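Local structure of cryptochrome DASH (Arabidopsis thaliana, 2J4D) at residues W45-L50 against D151-V156; L190-T195 against S336-N341; K361-W366 against W409-E414. The protein repairs cyclobutane pyrimidine dimers in single-stranded DNA with an FAD cofactor and a folate light antenna, binds DNA without sequence specificity, and may also act as a photoreceptor. All blocks are in the same frame, centred on the assembly; numbering follows the deposited sequence.

Contact 1: W45-L50 against D151-V156; sequences WFRNDL and DVERLV
Arg47 and Glu153 supply the one charged link between the strand end at 45-50 and the helical turn and a half at 151-156. NH2 of Arg47 donates to OE2 of Glu153 over 2.7 Å, in a salt bridge with an N-H...O angle of 155°. The oxygen lies practically in the guanidinium plane and accepts the bond on its anti lone pair, the one turned away from OE1. A single nitrogen does the gripping, and the guanidinium and carboxylate planes are turned 56° apart. Both partners are held from other directions too: Glu153 OE1 pairs with Lys143 and OE2 also accepts from the backbone N of Glu144, while the arginine donates from NH2 to His142 O and from NH1 to Glu149 O. With NH1 and NH2 both donating, the guanidinium is probably restrained from turning.

The setting is the Rossmann-like alpha/beta domain of the photolyase family, in which strand 41-46 is the middle strand of a five-stranded parallel sheet and helix 147-161 follows the adjacent strand 138-142.

Apolar contact is made by Trp45, whose six-membered ring reaches the helix with its far corner. With CG anti to the backbone N (chi1 170°), CH2 is carried to 3.9 Å from CG1 of Val152 and equally to 3.9 Å from CG2 of Val156. The first methyl sits at the ring edge, near its plane; the second comes in obliquely. These valines are one turn apart, and the indole corner enters between them.

Within 45-50 the two side chains lie against each other: Arg47 CG lies 3.5 Å above one face of the indole, toward its rim, and Trp45 CH2 stands 3.7 Å above the guanidinium plane, likewise offset.

Contact 2: L190-T195 against S336-N341; sequences LPDVYT and SIKCGN. With MHF (5,10-methenyl-6,7,8-trihydrofolic acid), chain D.
Lys338 reaches out from the last turn of helix 317-339 to the loop at 190-195, and its ammonium group is held by two oxygens there. The side chain is extended throughout, beginning with CG anti to the backbone N (chi1 -176°), and this spans the gap to the loop. NZ donates to the backbone oxygen Leu190 O at 2.7 Å, approaching almost in line with the carbonyl bond, with a C=O...N angle of 165°. It also forms a salt bridge with OD1 of Asp192 at 2.9 Å. Here the nitrogen stands well above the carboxylate plane, 53° out of it, and the lysine and aspartate side chains cross at about a right angle.

The packed side is that of Leu190, buried against Tyr331, Phe334 and Leu335 of helix 317-339 and Phe197 of helix 194-204; its CB only grazes Lys338 CD, at 4.1 Å. The polar end is looser: Asp192 and Lys338 are both partly exposed, and Asp192 meets the helix through its carboxylate alone, at the lysine's end.

Past the helix, Gly340 departs from helical geometry with a positive phi, and the chain turns away from the loop toward the antenna. Asn341 ND2 donates to the folate carboxylate oxygen O1 at 2.9 Å, and its amide carbon CG lies 3.4 Å from C17 of the benzoyl ring of the folate. Glu149, Glu148, His345 and Glu417 also form hydrogen bonds to the folate. Asp192 and Lys338 belong, with Phe188 and Asp189, to a separate folate-contacting set. One short segment thus ties the loop to the FAD-binding domain at Lys338 and lines with Asn341 the folate antenna site of this cryptochrome DASH.

Contact 3: K361-W366 against W409-E414; sequences KLFESW and WRMGAE
The Phe363 ring meets Met411 obliquely, presenting neither a clear face nor a clear edge to it. Met411 SD stands 5.1 Å from the centroid of the Phe363 ring, 39° off the ring normal, in a Met-aromatic contact. The carbonyl oxygen of Met411 also approaches: Phe363 CE1 is 3.6 Å from Met411 O, again at a slant. The indole of Trp366 comes just as obliquely to Gly412, its CH2 corner lying 3.6 Å from the glycine CA. With no side chain in the way, the indole can come right up to the backbone of helix 409-419.

The methionine chain runs straight as far as the sulfur and then bends (chi3 94°), bringing its methyl back over the root of the phenylalanine. As a result Met411 CE lies 3.7 Å from Phe363 CB and equally close to CG.

Helices 360-367 and 409-419 meet here inside the helical FAD-binding domain. Beyond the pair, Phe87 lies nearly parallel to the Phe363 ring, and Trp366 gives its NE1 hydrogen to Val397 O while packing on Phe400 and Leu401 of helix 391-404 and on Ile376 and Met380 of helix 374-386.

Overall arrangement
The three contacts follow one another along the chain, each closing before the next opens. Contact 1 lies in the alpha/beta domain, on the middle strand of the parallel sheet; contact 3 lies wholly among helices of the FAD-binding domain. Centres of contacts 1 and 2 are 23 Å apart, of contacts 2 and 3 25 Å, and of contacts 1 and 3 30 Å, and none touches another. Helix 317-339 of contact 2 is followed directly in the chain by helix 360-367 of contact 3, where the Trp366 side chain comes within about 8 Å of FAD. Contact 2 bridges the photolyase and FAD-binding family regions, while its second segment reaches the folate antenna.

Contact 1: W45-L50 against D151-V156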
loop_
_atom_site.group_PDB
_atom_site.type_symbol
_atom_site.label_atom_id
_atom_site.label_comp_id
_atom_site.label_asym_id
_atom_site.label_seq_id
_atom_site.Cartn_x
_atom_site.Cartn_y
_atom_site.Cartn_z
ATOM N N TRP A 45 18.807 0.073 -5.299
ATOM C CA TRP A 45 18.285 0.085 -3.936
ATOM C C TRP A 45 16.754 0.025 -3.918
ATOM O O TRP A 45 16.075 0.971 -4.327
ATOM C CB TRP A 45 18.814 1.337 -3.219
ATOM C CG TRP A 45 18.202 1.642 -1.878
ATOM C CD1 TRP A 45 17.782 0.751 -0.937
ATOM C CD2 TRP A 45 17.962 2.944 -1.335
ATOM N NE1 TRP A 45 17.289 1.420 0.164
ATOM C CE2 TRP A 45 17.390 2.767 -0.055
ATOM C CE3 TRP A 45 18.181 4.249 -1.806
ATOM C CZ2 TRP A 45 17.029 3.848 0.763
ATOM C CZ3 TRP A 45 17.826 5.323 -0.994
ATOM C CH2 TRP A 45 17.255 5.114 0.278
ATOM N N PHE A 46 16.238 -1.110 -3.447
ATOM C CA PHE A 46 14.803 -1.362 -3.351
ATOM C C PHE A 46 14.215 -0.839 -2.043
ATOM O O PHE A 46 14.842 -0.923 -0.988
ATOM C CB PHE A 46 14.520 -2.874 -3.409
ATOM C CG PHE A 46 14.535 -3.464 -4.802
ATOM C CD1 PHE A 46 13.377 -3.480 -5.578
ATOM C CD2 PHE A 46 15.686 -4.065 -5.307
ATOM C CE1 PHE A 46 13.356 -4.091 -6.833
ATOM C CE2 PHE A 46 15.684 -4.683 -6.564
ATOM C CZ PHE A 46 14.514 -4.697 -7.331
ATOM N N ARG A 47 13.005 -0.298 -2.127
ATOM C CA ARG A 47 12.294 0.169 -0.948
ATOM C C ARG A 47 10.869 -0.355 -1.062
ATOM O O ARG A 47 10.622 -1.509 -0.717
ATOM C CB ARG A 47 12.347 1.691 -0.841
ATOM C CG ARG A 47 13.657 2.163 -0.191
ATOM C CD ARG A 47 13.548 3.568 0.405
ATOM N NE ARG A 47 13.501 4.576 -0.642
ATOM C CZ ARG A 47 13.523 5.885 -0.429
ATOM N NH1 ARG A 47 13.582 6.365 0.807
ATOM N NH2 ARG A 47 13.521 6.715 -1.466
ATOM N N ASN A 48 9.935 0.456 -1.549
ATOM C CA ASN A 48 8.571 -0.038 -1.710
ATOM C C ASN A 48 8.232 -0.158 -3.188
ATOM O O ASN A 48 7.226 0.353 -3.668
ATOM C CB ASN A 48 7.573 0.851 -0.961
ATOM C CG ASN A 48 7.464 0.469 0.516
ATOM O OD1 ASN A 48 6.916 -0.586 0.861
ATOM N ND2 ASN A 48 8.011 1.303 1.387
ATOM N N ASP A 49 9.107 -0.865 -3.893
ATOM C CA ASP A 49 8.985 -1.110 -5.321
ATOM C C ASP A 49 9.490 -2.535 -5.538
ATOM O O ASP A 49 10.301 -2.799 -6.431
ATOM C CB ASP A 49 9.842 -0.094 -6.094
ATOM C CG ASP A 49 11.304 -0.059 -5.622
ATOM O OD1 ASP A 49 11.632 -0.640 -4.568
ATOM O OD2 ASP A 49 12.132 0.573 -6.310
ATOM N N LEU A 50 8.993 -3.457 -4.712
ATOM C CA LEU A 50 9.432 -4.854 -4.750
ATOM C C LEU A 50 8.888 -5.668 -5.923
ATOM O O LEU A 50 8.097 -6.599 -5.746
ATOM C CB LEU A 50 9.083 -5.535 -3.417
ATOM C CG LEU A 50 9.506 -4.711 -2.189
ATOM C CD1 LEU A 50 9.158 -5.470 -0.908
ATOM C CD2 LEU A 50 11.002 -4.405 -2.262
ATOM N N ASP A 151 14.272 11.885 4.268
ATOM C CA ASP A 151 15.400 12.107 5.155
ATOM C C ASP A 151 16.418 10.987 4.911
ATOM O O ASP A 151 17.622 11.217 4.892
ATOM C CB ASP A 151 14.952 12.105 6.613
ATOM C CG ASP A 151 16.045 12.596 7.552
ATOM O OD1 ASP A 151 16.605 13.685 7.294
ATOM O OD2 ASP A 151 16.341 11.900 8.543
ATOM N N VAL A 152 15.932 9.769 4.713
ATOM C CA VAL A 152 16.834 8.661 4.441
ATOM C C VAL A 152 17.543 8.895 3.102
ATOM O O VAL A 152 18.723 8.584 2.963
ATOM C CB VAL A 152 16.087 7.311 4.434
ATOM C CG1 VAL A 152 17.040 6.186 4.009
ATOM C CG2 VAL A 152 15.536 7.036 5.833
ATOM N N GLU A 153 16.838 9.460 2.123
ATOM C CA GLU A 153 17.455 9.761 0.827
ATOM C C GLU A 153 18.615 10.732 1.055
ATOM O O GLU A 153 19.703 10.579 0.485
ATOM C CB GLU A 153 16.434 10.394 -0.127
ATOM C CG GLU A 153 15.302 9.457 -0.491
ATOM C CD GLU A 153 14.191 10.123 -1.292
ATOM O OE1 GLU A 153 14.222 11.365 -1.468
ATOM O OE2 GLU A 153 13.278 9.391 -1.745
ATOM N N ARG A 154 18.370 11.737 1.890
ATOM C CA ARG A 154 19.392 12.727 2.209
ATOM C C ARG A 154 20.596 12.057 2.880
ATOM O O ARG A 154 21.739 12.302 2.504
ATOM C CB ARG A 154 18.821 13.787 3.155
ATOM C CG ARG A 154 19.874 14.757 3.724
ATOM C CD ARG A 154 19.253 15.706 4.756
ATOM N NE ARG A 154 18.892 15.025 6.001
ATOM C CZ ARG A 154 19.740 14.758 6.988
ATOM N NH1 ARG A 154 21.012 15.118 6.889
ATOM N NH2 ARG A 154 19.318 14.124 8.076
ATOM N N LEU A 155 20.336 11.208 3.870
ATOM C CA LEU A 155 21.426 10.548 4.581
ATOM C C LEU A 155 22.230 9.623 3.669
ATOM O O LEU A 155 23.459 9.536 3.787
ATOM C CB LEU A 155 20.874 9.798 5.792
ATOM C CG LEU A 155 20.337 10.782 6.846
ATOM C CD1 LEU A 155 19.449 10.059 7.819
ATOM C CD2 LEU A 155 21.499 11.462 7.583
ATOM N N VAL A 156 21.550 8.946 2.752
ATOM C CA VAL A 156 22.247 8.068 1.816
ATOM C C VAL A 156 23.082 8.909 0.848
ATOM O O VAL A 156 24.240 8.593 0.557
ATOM C CB VAL A 156 21.244 7.200 1.005
ATOM C CG1 VAL A 156 21.946 6.522 -0.168
ATOM C CG2 VAL A 156 20.633 6.142 1.913
#

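Contact 2: L190-T195 against S336-N341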
loop_
_atom_site.group_PDB
_atom_site.type_symbol
_atom_site.label_atom_id
_atom_site.label_comp_id
_atom_site.label_asym_id
_atom_site.label_seq_id
_atom_site.Cartn_x
_atom_site.Cartn_y
_atom_site.Cartn_z
ATOM N N LEU A 190 -1.143 21.835 -6.904
ATOM C CA LEU A 190 -2.101 20.750 -7.086
ATOM C C LEU A 190 -3.452 21.262 -6.590
ATOM O O LEU A 190 -3.522 21.929 -5.557
ATOM C CB LEU A 190 -1.689 19.539 -6.244
ATOM C CG LEU A 190 -2.385 18.213 -6.548
ATOM C CD1 LEU A 190 -1.769 17.625 -7.801
ATOM C CD2 LEU A 190 -2.227 17.246 -5.369
ATOM N N PRO A 191 -4.542 20.977 -7.322
ATOM C CA PRO A 191 -5.864 21.440 -6.882
ATOM C C PRO A 191 -6.217 20.826 -5.525
ATOM O O PRO A 191 -5.915 19.659 -5.279
ATOM C CB PRO A 191 -6.791 20.941 -7.991
ATOM C CG PRO A 191 -5.902 20.994 -9.206
ATOM C CD PRO A 191 -4.606 20.417 -8.683
ATOM N N ASP A 192 -6.841 21.603 -4.641
ATOM C CA ASP A 192 -7.223 21.076 -3.330
ATOM C C ASP A 192 -8.529 20.293 -3.386
ATOM O O ASP A 192 -8.991 19.762 -2.377
ATOM C CB ASP A 192 -7.335 22.201 -2.294
ATOM C CG ASP A 192 -5.974 22.649 -1.774
ATOM O OD1 ASP A 192 -5.036 21.821 -1.787
ATOM O OD2 ASP A 192 -5.840 23.814 -1.340
ATOM N N VAL A 193 -9.125 20.235 -4.570
ATOM C CA VAL A 193 -10.366 19.494 -4.776
ATOM C C VAL A 193 -10.076 18.345 -5.740
ATOM O O VAL A 193 -9.637 18.566 -6.866
ATOM C CB VAL A 193 -11.455 20.396 -5.376
ATOM C CG1 VAL A 193 -12.701 19.572 -5.697
ATOM C CG2 VAL A 193 -11.793 21.508 -4.388
ATOM N N TYR A 194 -10.315 17.120 -5.291
ATOM C CA TYR A 194 -10.050 15.946 -6.120
ATOM C C TYR A 194 -10.685 15.994 -7.501
ATOM O O TYR A 194 -10.040 15.672 -8.499
ATOM C CB TYR A 194 -10.529 14.678 -5.420
ATOM C CG TYR A 194 -10.489 13.453 -6.315
ATOM C CD1 TYR A 194 -9.298 12.756 -6.535
ATOM C CD2 TYR A 194 -11.644 13.004 -6.955
ATOM C CE1 TYR A 194 -9.267 11.634 -7.371
ATOM C CE2 TYR A 194 -11.622 11.893 -7.791
ATOM C CZ TYR A 194 -10.434 11.215 -7.992
ATOM O OH TYR A 194 -10.432 10.120 -8.815
ATOM N N THR A 195 -11.957 16.375 -7.554
ATOM C CA THR A 195 -12.669 16.425 -8.820
ATOM C C THR A 195 -11.936 17.275 -9.842
ATOM O O THR A 195 -11.861 16.918 -11.019
ATOM C CB THR A 195 -14.089 16.975 -8.636
ATOM O OG1 THR A 195 -14.811 16.111 -7.752
ATOM C CG2 THR A 195 -14.811 17.033 -9.972
ATOM N N SER A 336 0.720 14.653 -0.841
ATOM C CA SER A 336 1.686 14.528 0.245
ATOM C C SER A 336 2.821 15.518 0.029
ATOM O O SER A 336 3.359 16.081 0.985
ATOM C CB SER A 336 2.247 13.096 0.342
ATOM O OG SER A 336 3.116 12.778 -0.735
ATOM N N ILE A 337 3.178 15.744 -1.231
ATOM C CA ILE A 337 4.247 16.680 -1.540
ATOM C C ILE A 337 3.806 18.105 -1.244
ATOM O O ILE A 337 4.524 18.870 -0.596
ATOM C CB ILE A 337 4.665 16.583 -3.017
ATOM C CG1 ILE A 337 5.107 15.150 -3.329
ATOM C CG2 ILE A 337 5.813 17.546 -3.292
ATOM C CD1 ILE A 337 5.419 14.901 -4.794
ATOM N N LYS A 338 2.621 18.469 -1.714
ATOM C CA LYS A 338 2.132 19.820 -1.473
ATOM C C LYS A 338 1.941 20.114 0.013
ATOM O O LYS A 338 2.233 21.218 0.477
ATOM C CB LYS A 338 0.805 20.047 -2.212
ATOM C CG LYS A 338 0.268 21.477 -2.097
ATOM C CD LYS A 338 -1.092 21.621 -2.790
ATOM C CE LYS A 338 -1.598 23.054 -2.709
ATOM N NZ LYS A 338 -2.976 23.205 -3.253
ATOM N N CYS A 339 1.466 19.128 0.766
ATOM C CA CYS A 339 1.206 19.331 2.196
ATOM C C CYS A 339 2.407 19.212 3.119
ATOM O O CYS A 339 2.433 19.821 4.189
ATOM C CB CYS A 339 0.144 18.344 2.687
ATOM S SG CYS A 339 -1.487 18.530 1.932
ATOM N N GLY A 340 3.390 18.413 2.730
ATOM C CA GLY A 340 4.533 18.242 3.600
ATOM C C GLY A 340 4.046 17.675 4.921
ATOM O O GLY A 340 3.071 16.910 4.958
ATOM N N ASN A 341 4.688 18.069 6.013
ATOM C CA ASN A 341 4.320 17.547 7.317
ATOM C C ASN A 341 2.985 18.013 7.885
ATOM O O ASN A 341 2.579 17.549 8.944
ATOM C CB ASN A 341 5.446 17.799 8.316
ATOM C CG ASN A 341 6.737 17.124 7.901
ATOM O OD1 ASN A 341 6.718 16.018 7.362
ATOM N ND2 ASN A 341 7.863 17.775 8.161
HETATM N N1 MHF D . 5.126 7.085 7.700
HETATM C C2 MHF D . 5.956 7.196 6.608
HETATM N NA2 MHF D . 6.046 6.152 5.735
HETATM N N3 MHF D . 6.679 8.307 6.388
HETATM C C4 MHF D . 6.637 9.365 7.253
HETATM O O4 MHF D . 7.318 10.376 7.039
HETATM C C4A MHF D . 5.804 9.281 8.407
HETATM N N5 MHF D . 5.714 10.297 9.393
HETATM C C6 MHF D . 5.116 10.040 10.748
HETATM C C7 MHF D . 3.803 9.262 10.506
HETATM N N8 MHF D . 4.192 8.035 9.736
HETATM C C8A MHF D . 5.032 8.120 8.616
HETATM C C9 MHF D . 4.961 11.431 11.424
HETATM N N10 MHF D . 5.339 12.366 10.336
HETATM C C11 MHF D . 6.290 11.641 9.482
HETATM C C12 MHF D . 6.904 16.169 11.590
HETATM C C13 MHF D . 5.667 15.668 12.098
HETATM C C14 MHF D . 5.185 14.421 11.702
HETATM C C15 MHF D . 5.916 13.618 10.785
HETATM C C16 MHF D . 7.184 14.117 10.286
HETATM C C17 MHF D . 7.670 15.376 10.689
HETATM C C MHF D . 7.352 17.527 11.998
HETATM O O MHF D . 6.648 18.182 12.757
HETATM N N MHF D . 8.507 18.055 11.532
HETATM C CA MHF D . 8.906 19.405 11.928
HETATM C CB MHF D . 10.427 19.546 11.899
HETATM C CG MHF D . 11.153 18.598 12.819
HETATM C CD MHF D . 10.723 18.759 14.261
HETATM O OE1 MHF D . 11.057 19.802 14.862
HETATM O OE2 MHF D . 10.036 17.853 14.784
HETATM C CT MHF D . 8.284 20.437 10.982
HETATM O O1 MHF D . 7.800 20.038 9.902
HETATM O O2 MHF D . 8.290 21.638 11.323
#

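Contact 3: K361-W366 against W409-E414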
loop_
_atom_site.group_PDB
_atom_site.type_symbol
_atom_site.label_atom_id
_atom_site.label_comp_id
_atom_site.label_asym_id
_atom_site.label_seq_id
_atom_site.Cartn_x
_atom_site.Cartn_y
_atom_site.Cartn_z
ATOM N N LYS A 361 -8.395 4.940 27.479
ATOM C CA LYS A 361 -9.456 3.953 27.642
ATOM C C LYS A 361 -10.394 3.967 26.444
ATOM O O LYS A 361 -10.751 2.913 25.912
ATOM C CB LYS A 361 -10.258 4.221 28.917
ATOM C CG LYS A 361 -10.167 3.107 29.947
ATOM C CD LYS A 361 -11.323 3.173 30.940
ATOM C CE LYS A 361 -12.664 3.019 30.226
ATOM N NZ LYS A 361 -13.464 1.873 30.748
ATOM N N LEU A 362 -10.806 5.159 26.029
ATOM C CA LEU A 362 -11.689 5.270 24.879
ATOM C C LEU A 362 -10.993 4.693 23.663
ATOM O O LEU A 362 -11.569 3.892 22.930
ATOM C CB LEU A 362 -12.057 6.724 24.601
ATOM C CG LEU A 362 -13.328 7.236 25.273
ATOM C CD1 LEU A 362 -13.671 8.606 24.709
ATOM C CD2 LEU A 362 -14.472 6.267 25.016
ATOM N N PHE A 363 -9.747 5.100 23.452
ATOM C CA PHE A 363 -8.997 4.597 22.310
ATOM C C PHE A 363 -8.908 3.072 22.316
ATOM O O PHE A 363 -9.184 2.419 21.303
ATOM C CB PHE A 363 -7.580 5.180 22.287
ATOM C CG PHE A 363 -6.708 4.574 21.227
ATOM C CD1 PHE A 363 -6.989 4.777 19.879
ATOM C CD2 PHE A 363 -5.660 3.728 21.573
ATOM C CE1 PHE A 363 -6.239 4.135 18.888
ATOM C CE2 PHE A 363 -4.905 3.081 20.593
ATOM C CZ PHE A 363 -5.196 3.284 19.249
ATOM N N GLU A 364 -8.533 2.493 23.453
ATOM C CA GLU A 364 -8.407 1.048 23.515
ATOM C C GLU A 364 -9.690 0.293 23.189
ATOM O O GLU A 364 -9.630 -0.801 22.626
ATOM C CB GLU A 364 -7.867 0.622 24.878
ATOM C CG GLU A 364 -6.472 1.177 25.131
ATOM C CD GLU A 364 -5.823 0.621 26.380
ATOM O OE1 GLU A 364 -6.559 0.172 27.285
ATOM O OE2 GLU A 364 -4.573 0.648 26.455
ATOM N N SER A 365 -10.845 0.868 23.521
ATOM C CA SER A 365 -12.118 0.199 23.237
ATOM C C SER A 365 -12.352 0.124 21.727
ATOM O O SER A 365 -12.928 -0.844 21.225
ATOM C CB SER A 365 -13.288 0.927 23.923
ATOM O OG SER A 365 -13.508 2.218 23.378
ATOM N N TRP A 366 -11.902 1.155 21.016
ATOM C CA TRP A 366 -12.009 1.232 19.560
ATOM C C TRP A 366 -11.026 0.211 18.984
ATOM O O TRP A 366 -11.384 -0.640 18.172
ATOM C CB TRP A 366 -11.614 2.639 19.100
ATOM C CG TRP A 366 -11.670 2.907 17.616
ATOM C CD1 TRP A 366 -12.790 3.169 16.860
ATOM C CD2 TRP A 366 -10.551 3.027 16.722
ATOM N NE1 TRP A 366 -12.430 3.455 15.561
ATOM C CE2 TRP A 366 -11.065 3.374 15.447
ATOM C CE3 TRP A 366 -9.164 2.879 16.876
ATOM C CZ2 TRP A 366 -10.239 3.575 14.333
ATOM C CZ3 TRP A 366 -8.339 3.082 15.762
ATOM C CH2 TRP A 366 -8.883 3.427 14.510
ATOM N N TRP A 409 -7.533 12.432 15.995
ATOM C CA TRP A 409 -7.550 11.558 14.819
ATOM C C TRP A 409 -6.258 10.796 14.530
ATOM O O TRP A 409 -6.283 9.713 13.938
ATOM C CB TRP A 409 -7.970 12.343 13.563
ATOM C CG TRP A 409 -6.976 13.374 13.065
ATOM C CD1 TRP A 409 -6.934 14.705 13.388
ATOM C CD2 TRP A 409 -5.900 13.156 12.139
ATOM N NE1 TRP A 409 -5.901 15.326 12.716
ATOM C CE2 TRP A 409 -5.251 14.397 11.947
ATOM C CE3 TRP A 409 -5.424 12.028 11.455
ATOM C CZ2 TRP A 409 -4.146 14.544 11.095
ATOM C CZ3 TRP A 409 -4.321 12.174 10.605
ATOM C CH2 TRP A 409 -3.697 13.426 10.435
ATOM N N ARG A 410 -5.129 11.344 14.954
ATOM C CA ARG A 410 -3.855 10.686 14.701
ATOM C C ARG A 410 -3.728 9.375 15.481
ATOM O O ARG A 410 -2.919 8.519 15.138
ATOM C CB ARG A 410 -2.713 11.659 15.017
ATOM C CG ARG A 410 -2.802 12.929 14.156
ATOM C CD ARG A 410 -1.903 14.028 14.654
ATOM N NE ARG A 410 -2.223 14.389 16.027
ATOM C CZ ARG A 410 -1.402 15.060 16.827
ATOM N NH1 ARG A 410 -0.211 15.443 16.389
ATOM N NH2 ARG A 410 -1.766 15.332 18.070
ATOM N N MET A 411 -4.533 9.206 16.525
ATOM C CA MET A 411 -4.473 7.962 17.271
ATOM C C MET A 411 -5.000 6.885 16.336
ATOM O O MET A 411 -4.455 5.783 16.268
ATOM C CB MET A 411 -5.335 8.032 18.534
ATOM C CG MET A 411 -4.780 8.954 19.587
ATOM S SD MET A 411 -5.774 8.918 21.080
ATOM C CE MET A 411 -4.889 7.691 22.025
ATOM N N GLY A 412 -6.064 7.216 15.611
ATOM C CA GLY A 412 -6.634 6.267 14.672
ATOM C C GLY A 412 -5.716 6.055 13.473
ATOM O O GLY A 412 -5.550 4.929 12.992
ATOM N N ALA A 413 -5.104 7.134 12.995
ATOM C CA ALA A 413 -4.201 7.043 11.849
ATOM C C ALA A 413 -2.963 6.200 12.157
ATOM O O ALA A 413 -2.513 5.421 11.304
ATOM C CB ALA A 413 -3.786 8.449 11.382
ATOM N N GLU A 414 -2.416 6.339 13.366
ATOM C CA GLU A 414 -1.234 5.569 13.744
ATOM C C GLU A 414 -1.559 4.100 13.963
ATOM O O GLU A 414 -0.714 3.225 13.719
ATOM C CB GLU A 414 -0.551 6.168 14.990
ATOM C CG GLU A 414 0.286 7.415 14.650
ATOM C CD GLU A 414 1.199 7.893 15.773
ATOM O OE1 GLU A 414 1.363 7.184 16.785
ATOM O OE2 GLU A 414 1.772 8.993 15.619
#